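Local coordinates for protein light Chain (Clostridium botulinum, PDB 6BVD) that is the zinc-dependent protease domain of a mosaic botulinum neurotoxin and probably cleaves a neuronal SNARE protein, at residues A[15-18]-A[19-22]; A[422-425]-A[426-429]. All coordinates share one frame; numbering follows the deposited sequence.

In the fold
Both contacts are short chain reversals at the entrance to a strand, and in each one side-chain oxygen collects backbone N-H groups. Interaction 1 leads into strand 21-24, an inner strand of the mixed sheet, and is partly buried: Ile21 and Ile22 are covered, while the turn itself faces outward. Interaction 2 precedes strand 428-429, an outermost strand of the antiparallel five-stranded sheet, and lies at the surface. The two share no element, their nearest atoms being about 27 Å apart. In residues 15-22 an amide both accepts and donates, and a backbone bond closes the loop; in residues 422-429 a hydroxyl accepts two N-H groups and a water bridges neighbouring carbonyls.

Interaction 1. Residues A[15-18]-A[19-22]; sequences PVND and NTII
Asn17 reaches over its own turn to bind the backbone N-H groups of Asn19, Thr20 and Ile21, and the bond from its amide oxygen to Asn19 N defines an Asx turn just before strand 21-24. From CB, a chi1 of 59° sets CG between the backbone N and the carbonyl carbon, which folds the amide back over the loop. CG itself comes 3.7 Å from Ile21 N. OD1 then accepts from Asn19 N at 2.9 Å, a donor lying in the carbonyl plane. It accepts again from Ile21 N at 3.0 Å, but that donor stands 37° above the plane and so is not on a lone pair. Thr20 N is 2.8 Å from OD1, yet the N-H...O angle is only 130° and the bond is weak. ND2, the other branch, donates to Thr20 OG1 at 3.1 Å, slightly tilted from the amide plane.

The backbone closes the loop a second time, Asn17 N donating to Ile21 O at 2.8 Å. The same carbonyl is approached by Val16, whose CG1 stops 3.3 Å from Ile21 O. On the same side, away from the Asn17 amide, Ile22 CG2 rests against Asp18 CA at 3.7 Å. The carboxylate of Asp18 serves a different loop, OD1 accepting from Ala144 N, while Thr20 and Ile22 bond through their backbones to strand 36-40; Pro15 packs on Ala397 of the second subunit.

Bonds from both ends of one amide fix which way round it sits, oxygen inward and nitrogen toward Thr20, and the gathered N-H groups probably polarise its C=O.

Interaction 2. Residues A[422-425]-A[426-429]; sequences VVSR and VVRL
Ser424 closes an ST turn on Val426, its hydroxyl oxygen accepting the N-H two residues ahead, as the chain bends between helix 411-419 and strand 428-429. The Val426 N to Ser424 OG distance is 2.9 Å. A second N-H converges on the same oxygen: Val427 N lies 3.3 Å from Ser424 OG, longer but nearly straight at 169°. The serine can reach both because OG is anti to its backbone N (chi1 173°), which sets it beside the carbonyl carbon, on the side of the following N-H groups. Val426 CB is brought to 3.5 Å from Ser424 OG by the bond to Val426 N, and Ser424 CB itself comes within 3.3 Å of Val427 O.

Outside this first shell, Arg425 points its guanidinium away from the bend to a salt bridge with Asp383, the neighbour of the calcium ligand Asp384. Past the turn, Val427 packs on Phe376, and the backbone of Arg428 bonds to Tyr377, which adds strand 428-429 to the edge of the sheet beside strand 373-377. A water ties the two carbonyls of the bend together, donating to Arg425 O at 2.9 Å and to Val426 O at 2.7 Å.

Interaction 1. Residues A[15-18]-A[19-22]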
loop_
_atom_site.group_PDB
_atom_site.type_symbol
_atom_site.label_atom_id
_atom_site.label_comp_id
_atom_site.label_asym_id
_atom_site.label_seq_id
_atom_site.Cartn_x
_atom_site.Cartn_y
_atom_site.Cartn_z
ATOM N N PRO A 15 -12.188 -2.300 -20.051
ATOM C CA PRO A 15 -13.528 -2.494 -20.634
ATOM C C PRO A 15 -14.599 -2.728 -19.576
ATOM O O PRO A 15 -14.271 -3.141 -18.465
ATOM C CB PRO A 15 -13.356 -3.740 -21.528
ATOM C CG PRO A 15 -12.228 -4.462 -20.975
ATOM C CD PRO A 15 -11.276 -3.418 -20.337
ATOM N N VAL A 16 -15.857 -2.445 -19.906
ATOM C CA VAL A 16 -16.995 -2.771 -19.037
ATOM C C VAL A 16 -16.987 -4.260 -18.689
ATOM O O VAL A 16 -16.617 -5.086 -19.532
ATOM C CB VAL A 16 -18.324 -2.360 -19.720
ATOM C CG1 VAL A 16 -19.573 -2.976 -19.008
ATOM C CG2 VAL A 16 -18.396 -0.853 -19.771
ATOM N N ASN A 17 -17.343 -4.619 -17.456
ATOM C CA ASN A 17 -17.205 -6.030 -17.053
ATOM C C ASN A 17 -18.378 -6.514 -16.209
ATOM O O ASN A 17 -18.302 -7.574 -15.598
ATOM C CB ASN A 17 -15.864 -6.244 -16.295
ATOM C CG ASN A 17 -15.752 -5.369 -15.025
ATOM O OD1 ASN A 17 -16.740 -5.138 -14.360
ATOM N ND2 ASN A 17 -14.516 -4.953 -14.659
ATOM N N ASP A 18 -19.459 -5.729 -16.180
ATOM C CA ASP A 18 -20.689 -6.061 -15.448
ATOM C C ASP A 18 -20.484 -6.332 -13.960
ATOM O O ASP A 18 -21.275 -7.032 -13.346
ATOM C CB ASP A 18 -21.373 -7.295 -16.063
ATOM C CG ASP A 18 -21.813 -7.071 -17.494
ATOM O OD1 ASP A 18 -21.764 -5.920 -17.961
ATOM O OD2 ASP A 18 -22.216 -8.060 -18.155
ATOM N N ASN A 19 -19.395 -5.825 -13.385
ATOM C CA ASN A 19 -19.101 -6.081 -11.984
ATOM C C ASN A 19 -18.511 -4.813 -11.352
ATOM O O ASN A 19 -19.202 -4.131 -10.600
ATOM C CB ASN A 19 -18.152 -7.283 -11.816
ATOM C CG ASN A 19 -17.740 -7.497 -10.373
ATOM O OD1 ASN A 19 -18.492 -7.190 -9.447
ATOM N ND2 ASN A 19 -16.533 -8.023 -10.171
ATOM N N THR A 20 -17.264 -4.482 -11.692
ATOM C CA THR A 20 -16.668 -3.252 -11.140
ATOM C C THR A 20 -16.697 -2.072 -12.092
ATOM O O THR A 20 -16.410 -0.930 -11.683
ATOM C CB THR A 20 -15.203 -3.488 -10.676
ATOM O OG1 THR A 20 -14.420 -4.081 -11.725
ATOM C CG2 THR A 20 -15.197 -4.421 -9.498
ATOM N N ILE A 21 -17.026 -2.335 -13.367
ATOM C CA ILE A 21 -17.087 -1.270 -14.352
ATOM C C ILE A 21 -18.289 -1.435 -15.258
ATOM O O ILE A 21 -18.312 -2.381 -16.070
ATOM C CB ILE A 21 -15.861 -1.233 -15.238
ATOM C CG1 ILE A 21 -14.575 -1.097 -14.405
ATOM C CG2 ILE A 21 -15.944 -0.075 -16.192
ATOM C CD1 ILE A 21 -13.374 -1.080 -15.271
ATOM N N ILE A 22 -19.239 -0.512 -15.117
ATOM C CA ILE A 22 -20.486 -0.497 -15.912
ATOM C C ILE A 22 -20.835 0.938 -16.266
ATOM O O ILE A 22 -20.229 1.869 -15.757
ATOM C CB ILE A 22 -21.690 -1.110 -15.172
ATOM C CG1 ILE A 22 -21.986 -0.288 -13.922
ATOM C CG2 ILE A 22 -21.466 -2.554 -14.789
ATOM C CD1 ILE A 22 -22.998 -0.923 -13.049
#

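Interaction 2. Residues A[422-425]-A[426-429]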
loop_
_atom_site.group_PDB
_atom_site.type_symbol
_atom_site.label_atom_id
_atom_site.label_comp_id
_atom_site.label_asym_id
_atom_site.label_seq_id
_atom_site.Cartn_x
_atom_site.Cartn_y
_atom_site.Cartn_z
ATOM N N VAL A 422 12.288 27.982 -6.130
ATOM C CA VAL A 422 12.357 26.865 -5.201
ATOM C C VAL A 422 11.099 26.019 -5.353
ATOM O O VAL A 422 10.012 26.460 -4.982
ATOM C CB VAL A 422 12.478 27.338 -3.746
ATOM C CG1 VAL A 422 12.665 26.147 -2.827
ATOM C CG2 VAL A 422 13.630 28.324 -3.596
ATOM N N VAL A 423 11.236 24.820 -5.914
ATOM C CA VAL A 423 10.071 23.963 -6.145
ATOM C C VAL A 423 9.837 22.983 -5.000
ATOM O O VAL A 423 10.784 22.389 -4.476
ATOM C CB VAL A 423 10.202 23.136 -7.457
ATOM C CG1 VAL A 423 8.827 22.689 -7.942
ATOM C CG2 VAL A 423 10.904 23.934 -8.537
ATOM N N SER A 424 8.571 22.803 -4.629
ATOM C CA SER A 424 8.185 21.718 -3.733
ATOM C C SER A 424 7.506 20.590 -4.499
ATOM O O SER A 424 6.723 20.836 -5.420
ATOM C CB SER A 424 7.250 22.212 -2.639
ATOM O OG SER A 424 6.771 21.119 -1.887
ATOM N N ARG A 425 7.787 19.356 -4.098
ATOM C CA ARG A 425 7.140 18.213 -4.718
ATOM C C ARG A 425 5.940 17.796 -3.864
ATOM O O ARG A 425 5.203 16.863 -4.198
ATOM C CB ARG A 425 8.144 17.065 -4.893
ATOM C CG ARG A 425 9.113 17.255 -6.061
ATOM C CD ARG A 425 9.807 15.953 -6.441
ATOM N NE ARG A 425 8.933 15.164 -7.305
ATOM C CZ ARG A 425 8.524 13.927 -7.032
ATOM N NH1 ARG A 425 8.947 13.319 -5.927
ATOM N NH2 ARG A 425 7.716 13.288 -7.873
ATOM N N VAL A 426 5.718 18.521 -2.771
ATOM C CA VAL A 426 4.575 18.242 -1.926
ATOM C C VAL A 426 3.376 19.097 -2.328
ATOM O O VAL A 426 2.288 18.571 -2.531
ATOM C CB VAL A 426 4.880 18.491 -0.438
ATOM C CG1 VAL A 426 3.679 18.113 0.402
ATOM C CG2 VAL A 426 6.120 17.704 0.020
ATOM N N VAL A 427 3.589 20.416 -2.398
ATOM C CA VAL A 427 2.569 21.409 -2.737
ATOM C C VAL A 427 3.026 22.453 -3.761
ATOM O O VAL A 427 4.211 22.786 -3.825
ATOM C CB VAL A 427 2.100 22.173 -1.471
ATOM C CG1 VAL A 427 1.469 21.239 -0.487
ATOM C CG2 VAL A 427 3.283 22.949 -0.813
ATOM N N ARG A 428 2.083 22.975 -4.552
ATOM C CA ARG A 428 2.306 24.183 -5.360
ATOM C C ARG A 428 1.234 25.215 -5.051
ATOM O O ARG A 428 0.044 24.926 -5.153
ATOM C CB ARG A 428 2.290 23.887 -6.859
ATOM C CG ARG A 428 3.420 23.025 -7.350
ATOM C CD ARG A 428 3.296 22.829 -8.845
ATOM N NE ARG A 428 4.040 21.660 -9.308
ATOM C CZ ARG A 428 3.706 20.964 -10.392
ATOM N NH1 ARG A 428 2.643 21.332 -11.101
ATOM N NH2 ARG A 428 4.423 19.905 -10.761
ATOM N N LEU A 429 1.644 26.421 -4.674
ATOM C CA LEU A 429 0.678 27.480 -4.406
ATOM C C LEU A 429 -0.030 27.856 -5.713
ATOM O O LEU A 429 0.628 28.068 -6.723
ATOM C CB LEU A 429 1.377 28.701 -3.768
ATOM C CG LEU A 429 0.511 29.916 -3.448
ATOM C CD1 LEU A 429 -0.580 29.554 -2.457
ATOM C CD2 LEU A 429 1.362 31.068 -2.885
HETATM O O HOH W 1 2.324 16.334 -4.078
#